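Local coordinates for protein glycosyl hydrolase family 88 (Pedobacter heparinus, PDB 3WIW) that hydrolyses unsaturated glucuronyl saccharides derived from heparin, as a bacterial glycoside hydrolase of family 88 with an alpha6/alpha6-barrel, at residues K112-S124 with I172-W184. Numbering follows the deposited sequence.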
ATOM      1  N   LYS A 112       7.712  14.476  11.902  1.00 13.96           N
ATOM      2  CA  LYS A 112       6.472  14.818  12.601  1.00 13.72           C
ATOM      3  C   LYS A 112       5.356  15.337  11.704  1.00 13.63           C
ATOM      4  O   LYS A 112       4.212  15.468  12.154  1.00 13.29           O
ATOM      5  CB  LYS A 112       6.754  15.852  13.686  1.00 15.86           C
ATOM      6  CG  LYS A 112       7.684  15.336  14.753  1.00 19.14           C
ATOM      7  CD  LYS A 112       7.983  16.435  15.754  1.00 23.59           C
ATOM      8  CE  LYS A 112       8.932  15.959  16.831  1.00 26.08           C
ATOM      9  NZ  LYS A 112       8.302  14.931  17.709  1.00 28.05           N
ATOM     10  N   ASP A 113       5.674  15.620  10.440  1.00 13.09           N
ATOM     11  CA  ASP A 113       4.753  16.385   9.585  1.00 13.88           C
ATOM     12  C   ASP A 113       3.850  15.578   8.659  1.00 12.69           C
ATOM     13  O   ASP A 113       3.186  16.150   7.787  1.00 15.16           O
ATOM     14  CB  ASP A 113       5.511  17.440   8.779  1.00 16.37           C
ATOM     15  CG  ASP A 113       6.465  16.842   7.738  1.00 19.50           C
ATOM     16  OD1 ASP A 113       6.636  15.600   7.665  1.00 19.25           O
ATOM     17  OD2 ASP A 113       7.062  17.643   6.976  1.00 23.96           O
ATOM     18  N   THR A 114       3.788  14.263   8.850  1.00 11.10           N
ATOM     19  CA  THR A 114       3.036  13.437   7.906  1.00 11.32           C
ATOM     20  C   THR A 114       2.456  12.136   8.474  1.00 10.34           C
ATOM     21  O   THR A 114       3.061  11.477   9.342  1.00 10.57           O
ATOM     22  CB  THR A 114       3.909  13.081   6.679  1.00 11.70           C
ATOM     23  OG1 THR A 114       3.127  12.337   5.726  1.00 11.50           O
ATOM     24  CG2 THR A 114       5.155  12.263   7.073  1.00 13.19           C
ATOM     25  N   HIS A 115       1.291  11.753   7.966  1.00  8.82           N
ATOM     26  CA  HIS A 115       0.729  10.449   8.306  1.00  9.36           C
ATOM     27  C   HIS A 115       1.500   9.284   7.703  1.00  8.61           C
ATOM     28  O   HIS A 115       1.301   8.144   8.131  1.00  9.92           O
ATOM     29  CB  HIS A 115      -0.724  10.347   7.835  1.00  9.61           C
ATOM     30  CG  HIS A 115      -0.889  10.286   6.348  1.00  9.61           C
ATOM     31  ND1 HIS A 115      -1.668   9.332   5.738  1.00  9.98           N
ATOM     32  CD2 HIS A 115      -0.402  11.075   5.359  1.00  9.83           C
ATOM     33  CE1 HIS A 115      -1.642   9.521   4.427  1.00  9.99           C
ATOM     34  NE2 HIS A 115      -0.900  10.588   4.170  1.00 10.55           N
ATOM     35  N   ASP A 116       2.408   9.558   6.759  1.00  9.27           N
ATOM     36  CA  ASP A 116       3.020   8.494   5.944  1.00  9.57           C
ATOM     37  C   ASP A 116       4.121   7.703   6.661  1.00  9.62           C
ATOM     38  O   ASP A 116       4.813   6.892   6.041  1.00  9.69           O
ATOM     39  CB  ASP A 116       3.526   9.042   4.600  1.00  9.45           C
ATOM     40  CG  ASP A 116       2.406   9.325   3.632  1.00 10.06           C
ATOM     41  OD1 ASP A 116       1.412   8.568   3.644  1.00 11.18           O
ATOM     42  OD2 ASP A 116       2.526  10.307   2.855  1.00 11.01           O
ATOM     43  N   LEU A 117       4.250   7.881   7.973  1.00  9.86           N
ATOM     44  CA  LEU A 117       5.192   7.097   8.766  1.00 10.40           C
ATOM     45  C   LEU A 117       4.912   5.594   8.692  1.00  9.30           C
ATOM     46  O   LEU A 117       5.822   4.785   8.857  1.00 10.36           O
ATOM     47  CB  LEU A 117       5.153   7.533  10.223  1.00 10.86           C
ATOM     48  CG  LEU A 117       5.568   8.992  10.423  1.00 11.56           C
ATOM     49  CD1 LEU A 117       5.379   9.371  11.894  1.00 12.51           C
ATOM     50  CD2 LEU A 117       7.017   9.238   9.964  1.00 12.44           C
ATOM     51  N   GLY A 118       3.664   5.196   8.453  1.00  9.05           N
ATOM     52  CA  GLY A 118       3.375   3.789   8.256  1.00  9.46           C
ATOM     53  C   GLY A 118       4.040   3.252   6.982  1.00  9.55           C
ATOM     54  O   GLY A 118       4.771   2.238   7.007  1.00 10.55           O
ATOM     55  N   PHE A 119       3.782   3.891   5.838  1.00  8.93           N
ATOM     56  CA  PHE A 119       4.444   3.483   4.608  1.00  8.97           C
ATOM     57  C   PHE A 119       5.972   3.554   4.744  1.00  9.48           C
ATOM     58  O   PHE A 119       6.685   2.708   4.207  1.00 10.33           O
ATOM     59  CB  PHE A 119       4.025   4.409   3.470  1.00  9.34           C
ATOM     60  CG  PHE A 119       2.594   4.265   3.015  1.00  8.77           C
ATOM     61  CD1 PHE A 119       2.062   3.033   2.635  1.00  9.29           C
ATOM     62  CD2 PHE A 119       1.796   5.400   2.888  1.00  9.12           C
ATOM     63  CE1 PHE A 119       0.738   2.955   2.107  1.00  9.37           C
ATOM     64  CE2 PHE A 119       0.493   5.331   2.390  1.00  9.72           C
ATOM     65  CZ  PHE A 119      -0.022   4.109   1.996  1.00  8.98           C
ATOM     66  N   MET A 120       6.470   4.588   5.421  1.00  9.51           N
ATOM     67  CA  MET A 120       7.910   4.851   5.445  1.00  9.46           C
ATOM     68  C   MET A 120       8.678   3.981   6.431  1.00  9.34           C
ATOM     69  O   MET A 120       9.680   3.380   6.054  1.00 10.41           O
ATOM     70  CB  MET A 120       8.157   6.328   5.762  1.00  9.73           C
ATOM     71  CG  MET A 120       7.573   7.251   4.677  1.00 10.90           C
ATOM     72  SD  MET A 120       7.388   8.972   5.198  1.00 12.43           S
ATOM     73  CE  MET A 120       9.052   9.505   5.024  1.00 10.99           C
ATOM     74  N   LEU A 121       8.223   3.943   7.688  1.00  9.88           N
ATOM     75  CA  LEU A 121       8.873   3.139   8.735  1.00 10.41           C
ATOM     76  C   LEU A 121       8.262   1.764   8.904  1.00  9.94           C
ATOM     77  O   LEU A 121       8.976   0.796   9.107  1.00 10.95           O
ATOM     78  CB  LEU A 121       8.804   3.846  10.082  1.00 11.44           C
ATOM     79  CG  LEU A 121       9.760   5.010  10.258  1.00 12.94           C
ATOM     80  CD1 LEU A 121       9.411   5.792  11.522  1.00 13.76           C
ATOM     81  CD2 LEU A 121      11.180   4.491  10.388  1.00 14.37           C
ATOM     82  N   TYR A 122       6.937   1.653   8.879  1.00  9.41           N
ATOM     83  CA  TYR A 122       6.381   0.333   9.140  1.00  9.59           C
ATOM     84  C   TYR A 122       6.652  -0.658   7.985  1.00  9.24           C
ATOM     85  O   TYR A 122       6.904  -1.844   8.229  1.00 10.97           O
ATOM     86  CB  TYR A 122       4.902   0.404   9.525  1.00  9.64           C
ATOM     87  CG  TYR A 122       4.408  -0.876  10.167  1.00 10.27           C
ATOM     88  CD1 TYR A 122       4.900  -1.285  11.407  1.00 10.85           C
ATOM     89  CD2 TYR A 122       3.457  -1.676   9.530  1.00 10.44           C
ATOM     90  CE1 TYR A 122       4.450  -2.468  11.994  1.00 11.71           C
ATOM     91  CE2 TYR A 122       3.007  -2.868  10.087  1.00 10.34           C
ATOM     92  CZ  TYR A 122       3.499  -3.244  11.346  1.00 11.80           C
ATOM     93  OH  TYR A 122       3.068  -4.419  11.950  1.00 14.06           O
ATOM     94  N   CYS A 123       6.640  -0.206   6.724  1.00  9.70           N
ATOM     95  CA  CYS A 123       7.033  -1.090   5.628  1.00 10.40           C
ATOM     96  C   CYS A 123       8.493  -1.503   5.657  1.00 10.36           C
ATOM     97  O   CYS A 123       8.841  -2.541   5.110  1.00 10.76           O
ATOM     98  CB  CYS A 123       6.720  -0.465   4.261  1.00 10.44           C
ATOM     99  SG  CYS A 123       4.967  -0.138   3.965  1.00 11.20           S
ATOM    100  N   SER A 124       9.344  -0.695   6.285  1.00  9.90           N
ATOM    101  CA  SER A 124      10.773  -0.975   6.276  1.00  9.89           C
ATOM    102  C   SER A 124      11.184  -1.612   7.599  1.00  9.95           C
ATOM    103  O   SER A 124      11.311  -2.842   7.691  1.00 11.20           O
ATOM    104  CB  SER A 124      11.558   0.311   5.954  1.00 10.44           C
ATOM    105  OG  SER A 124      11.242   1.342   6.868  1.00 11.34           O
ATOM    106  N   ILE A 172      -6.776  11.971   3.979  1.00  9.86           N
ATOM    107  CA  ILE A 172      -6.880  11.267   2.706  1.00  9.00           C
ATOM    108  C   ILE A 172      -7.171   9.784   2.919  1.00  8.36           C
ATOM    109  O   ILE A 172      -6.851   9.234   3.973  1.00  9.76           O
ATOM    110  CB  ILE A 172      -5.624  11.484   1.815  1.00  9.81           C
ATOM    111  CG1 ILE A 172      -4.350  10.792   2.351  1.00  9.32           C
ATOM    112  CG2 ILE A 172      -5.390  12.977   1.635  1.00 11.67           C
ATOM    113  CD1 ILE A 172      -3.099  11.102   1.495  1.00  9.82           C
ATOM    114  N   ILE A 173      -7.778   9.145   1.926  1.00  8.40           N
ATOM    115  CA  ILE A 173      -8.128   7.739   2.030  1.00  8.50           C
ATOM    116  C   ILE A 173      -6.864   6.881   2.288  1.00  8.64           C
ATOM    117  O   ILE A 173      -6.927   5.857   3.005  1.00  9.64           O
ATOM    118  CB  ILE A 173      -8.924   7.281   0.771  1.00  9.21           C
ATOM    119  CG1 ILE A 173      -9.592   5.932   1.010  1.00 10.11           C
ATOM    120  CG2 ILE A 173      -8.021   7.199  -0.481  1.00  9.56           C
ATOM    121  CD1 ILE A 173     -10.797   5.979   1.971  1.00 11.29           C
ATOM    122  N   ASP A 174      -5.729   7.293   1.707  1.00  8.86           N
ATOM    123  CA  ASP A 174      -4.461   6.559   1.854  1.00  8.69           C
ATOM    124  C   ASP A 174      -4.069   6.409   3.339  1.00  8.62           C
ATOM    125  O   ASP A 174      -3.330   5.488   3.702  1.00  9.17           O
ATOM    126  CB  ASP A 174      -3.296   7.253   1.132  1.00  8.78           C
ATOM    127  CG  ASP A 174      -3.677   7.951  -0.184  1.00  9.60           C
ATOM    128  OD1 ASP A 174      -4.726   8.631  -0.284  1.00  9.67           O
ATOM    129  OD2 ASP A 174      -2.834   7.896  -1.101  1.00 10.34           O
ATOM    130  N   ASN A 175      -4.538   7.328   4.185  1.00  8.49           N
ATOM    131  CA  ASN A 175      -4.207   7.344   5.615  1.00  8.67           C
ATOM    132  C   ASN A 175      -4.685   6.042   6.289  1.00  8.37           C
ATOM    133  O   ASN A 175      -4.117   5.651   7.317  1.00  9.52           O
ATOM    134  CB  ASN A 175      -4.818   8.605   6.254  1.00  9.38           C
ATOM    135  CG  ASN A 175      -4.131   9.090   7.550  1.00  9.27           C
ATOM    136  OD1 ASN A 175      -4.025  10.317   7.750  1.00  9.93           O
ATOM    137  ND2 ASN A 175      -3.701   8.174   8.428  1.00  9.75           N
ATOM    138  N   LEU A 176      -5.695   5.361   5.732  1.00  8.36           N
ATOM    139  CA  LEU A 176      -6.078   4.047   6.284  1.00  8.46           C
ATOM    140  C   LEU A 176      -4.882   3.098   6.363  1.00  8.16           C
ATOM    141  O   LEU A 176      -4.781   2.281   7.286  1.00  9.94           O
ATOM    142  CB  LEU A 176      -7.211   3.390   5.489  1.00  9.73           C
ATOM    143  CG  LEU A 176      -8.571   4.082   5.617  1.00  9.95           C
ATOM    144  CD1 LEU A 176      -9.456   3.601   4.469  1.00 10.78           C
ATOM    145  CD2 LEU A 176      -9.221   3.794   6.975  1.00 11.70           C
ATOM    146  N   MET A 177      -3.998   3.153   5.367  1.00  8.27           N
ATOM    147  CA  MET A 177      -2.885   2.201   5.308  1.00  7.97           C
ATOM    148  C   MET A 177      -1.931   2.426   6.460  1.00  8.59           C
ATOM    149  O   MET A 177      -1.337   1.473   6.970  1.00  9.82           O
ATOM    150  CB  MET A 177      -2.153   2.341   3.975  1.00  8.21           C
ATOM    151  CG  MET A 177      -3.047   2.065   2.767  1.00  8.45           C
ATOM    152  SD  MET A 177      -3.606   0.355   2.663  1.00  9.36           S
ATOM    153  CE  MET A 177      -2.025  -0.446   2.340  1.00  9.12           C
ATOM    154  N   ASN A 178      -1.770   3.693   6.849  1.00  8.65           N
ATOM    155  CA  ASN A 178      -0.874   4.077   7.931  1.00  8.19           C
ATOM    156  C   ASN A 178      -1.378   3.668   9.314  1.00  9.17           C
ATOM    157  O   ASN A 178      -0.640   3.729  10.276  1.00  9.99           O
ATOM    158  CB  ASN A 178      -0.592   5.569   7.813  1.00  8.72           C
ATOM    159  CG  ASN A 178       0.300   5.875   6.643  1.00  9.30           C
ATOM    160  OD1 ASN A 178       1.398   5.332   6.545  1.00  9.64           O
ATOM    161  ND2 ASN A 178      -0.163   6.730   5.728  1.00 10.44           N
ATOM    162  N   LEU A 179      -2.637   3.248   9.419  1.00  9.75           N
ATOM    163  CA  LEU A 179      -3.174   2.746  10.686  1.00  9.79           C
ATOM    164  C   LEU A 179      -2.530   1.439  11.137  1.00  9.81           C
ATOM    165  O   LEU A 179      -2.456   1.183  12.339  1.00 10.30           O
ATOM    166  CB  LEU A 179      -4.688   2.575  10.609  1.00 10.11           C
ATOM    167  CG  LEU A 179      -5.470   3.821  10.206  1.00 10.24           C
ATOM    168  CD1 LEU A 179      -6.954   3.502  10.268  1.00 10.80           C
ATOM    169  CD2 LEU A 179      -5.091   5.041  11.045  1.00 11.62           C
ATOM    170  N   GLU A 180      -2.044   0.633  10.186  1.00  9.06           N
ATOM    171  CA  GLU A 180      -1.508  -0.686  10.530  1.00  9.75           C
ATOM    172  C   GLU A 180      -0.364  -0.527  11.552  1.00  9.89           C
ATOM    173  O   GLU A 180      -0.268  -1.265  12.544  1.00 10.55           O
ATOM    174  CB  GLU A 180      -1.033  -1.428   9.278  1.00  9.47           C
ATOM    175  CG  GLU A 180      -0.710  -2.882   9.623  1.00 11.04           C
ATOM    176  CD  GLU A 180      -0.255  -3.705   8.451  1.00 12.10           C
ATOM    177  OE1 GLU A 180       0.261  -4.819   8.671  1.00 13.85           O
ATOM    178  OE2 GLU A 180      -0.469  -3.278   7.309  1.00 12.40           O
ATOM    179  N   TYR A 181       0.497   0.449  11.285  1.00 10.08           N
ATOM    180  CA  TYR A 181       1.598   0.801  12.169  1.00  9.96           C
ATOM    181  C   TYR A 181       1.109   1.052  13.596  1.00 10.01           C
ATOM    182  O   TYR A 181       1.678   0.506  14.562  1.00 10.77           O
ATOM    183  CB  TYR A 181       2.266   2.044  11.614  1.00 10.11           C
ATOM    184  CG  TYR A 181       3.580   2.472  12.272  1.00  9.81           C
ATOM    185  CD1 TYR A 181       4.273   1.687  13.208  1.00 10.84           C
ATOM    186  CD2 TYR A 181       4.141   3.705  11.901  1.00 10.21           C
ATOM    187  CE1 TYR A 181       5.494   2.148  13.746  1.00 11.07           C
ATOM    188  CE2 TYR A 181       5.328   4.157  12.402  1.00 11.63           C
ATOM    189  CZ  TYR A 181       6.007   3.390  13.326  1.00 11.12           C
ATOM    190  OH  TYR A 181       7.200   3.874  13.796  1.00 12.08           O
ATOM    191  N   LEU A 182       0.040   1.831  13.761  1.00 10.53           N
ATOM    192  CA  LEU A 182      -0.461   2.141  15.098  1.00 12.16           C
ATOM    193  C   LEU A 182      -1.154   0.961  15.759  1.00 11.07           C
ATOM    194  O   LEU A 182      -1.068   0.836  16.984  1.00 12.12           O
ATOM    195  CB  LEU A 182      -1.409   3.329  15.070  1.00 14.01           C
ATOM    196  CG  LEU A 182      -0.813   4.720  14.962  1.00 17.06           C
ATOM    197  CD1 LEU A 182      -1.916   5.757  15.115  1.00 18.55           C
ATOM    198  CD2 LEU A 182       0.259   4.912  16.018  1.00 17.69           C
ATOM    199  N   TYR A 183      -1.905   0.150  15.015  1.00 11.71           N
ATOM    200  CA  TYR A 183      -2.476  -1.045  15.647  1.00 11.93           C
ATOM    201  C   TYR A 183      -1.369  -1.917  16.232  1.00 12.50           C
ATOM    202  O   TYR A 183      -1.446  -2.375  17.381  1.00 14.32           O
ATOM    203  CB  TYR A 183      -3.274  -1.881  14.659  1.00 12.30           C
ATOM    204  CG  TYR A 183      -4.556  -1.277  14.117  1.00 11.21           C
ATOM    205  CD1 TYR A 183      -5.552  -0.778  14.956  1.00 11.92           C
ATOM    206  CD2 TYR A 183      -4.804  -1.279  12.740  1.00 11.47           C
ATOM    207  CE1 TYR A 183      -6.728  -0.268  14.425  1.00 12.62           C
ATOM    208  CE2 TYR A 183      -5.974  -0.764  12.213  1.00 12.26           C
ATOM    209  CZ  TYR A 183      -6.933  -0.269  13.056  1.00 12.59           C
ATOM    210  OH  TYR A 183      -8.108   0.226  12.534  1.00 13.14           O
ATOM    211  N   TRP A 184      -0.316  -2.123  15.452  1.00 11.63           N
ATOM    212  CA  TRP A 184       0.813  -2.937  15.875  1.00 12.10           C
ATOM    213  C   TRP A 184       1.508  -2.297  17.073  1.00 11.60           C
ATOM    214  O   TRP A 184       1.771  -2.954  18.075  1.00 13.78           O
ATOM    215  CB  TRP A 184       1.817  -3.125  14.717  1.00 12.88           C
ATOM    216  CG  TRP A 184       3.094  -3.730  15.200  1.00 13.73           C
ATOM    217  CD1 TRP A 184       3.347  -5.056  15.412  1.00 15.41           C
ATOM    218  CD2 TRP A 184       4.276  -3.017  15.619  1.00 13.53           C
ATOM    219  NE1 TRP A 184       4.624  -5.205  15.918  1.00 16.37           N
ATOM    220  CE2 TRP A 184       5.212  -3.973  16.051  1.00 15.15           C
ATOM    221  CE3 TRP A 184       4.638  -1.662  15.629  1.00 14.02           C
ATOM    222  CZ2 TRP A 184       6.497  -3.621  16.506  1.00 15.17           C
ATOM    223  CZ3 TRP A 184       5.914  -1.304  16.090  1.00 14.93           C
ATOM    224  CH2 TRP A 184       6.822  -2.282  16.526  1.00 15.33           C
TER
HETATM  225  O   HOH W   1       0.948  -5.639  11.138  1.00 17.80           O
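Tyr-122 lays one ring face over the backbone of Tyr-181, whose CA lies 4.0 Å from the Tyr-122 ring centroid, while Glu-180 OE1 and a water sit at the ring's edge in its plane. The contact is reciprocal: Tyr-122 CB stands over a face of the Tyr-181 ring, and the two rings, tilted by 22°, are slid so far apart that they barely overlap. With CG anti to the backbone N (chi1 -164°), Tyr-122 reaches along the partner helix to Trp-184, where CE1 lies over one face of the indole and the ring planes meet obliquely. The water joins Tyr-122 OH to Glu-180 OE1, to which it donates a hydrogen bond. Tyr-181 is a knob in a hole formed by Leu-117, Gly-118, Leu-121 and Tyr-122; its hydroxyl, still beside Leu-121, is hydrogen-bonded to Leu-141 O.

Where Gly-118 brings its CA to 4.3 Å from Asn-178 CA, the Asn-178 amide enters between the two helices. Its OD1 accepts from Phe-119 N at 2.9 Å, nearly in line with the C=O bond, and its ND2 donates to Asp-116 OD1 at 3.2 Å, on the anti side of the carboxylate and somewhat out of its plane. These two bonds fix the amide's rotation and tie it to the start of helix 117-132. The Phe-119 ring stands steeply to this amide, with CZ against Met-177 CB at 3.4 Å and Asp-116 OD1 at its edge. At the His-115 ring, Asp-116 OD1 stands over one face, and Ile-172 CD1 packs 3.5 Å from His-115 NE2.

Asp-174, hydrogen-bonded to His-218, and Asp-116 are the predicted proton donor and nucleophile, and Asp-116 OD1 also binds a buffer molecule. Two helices of the alpha6/alpha6-barrel cross at 46°; Asp-116 just before helix 117-132 and Asp-174 in the turn leading into the other are thereby brought to the probable active site of a family 88 hydrolase.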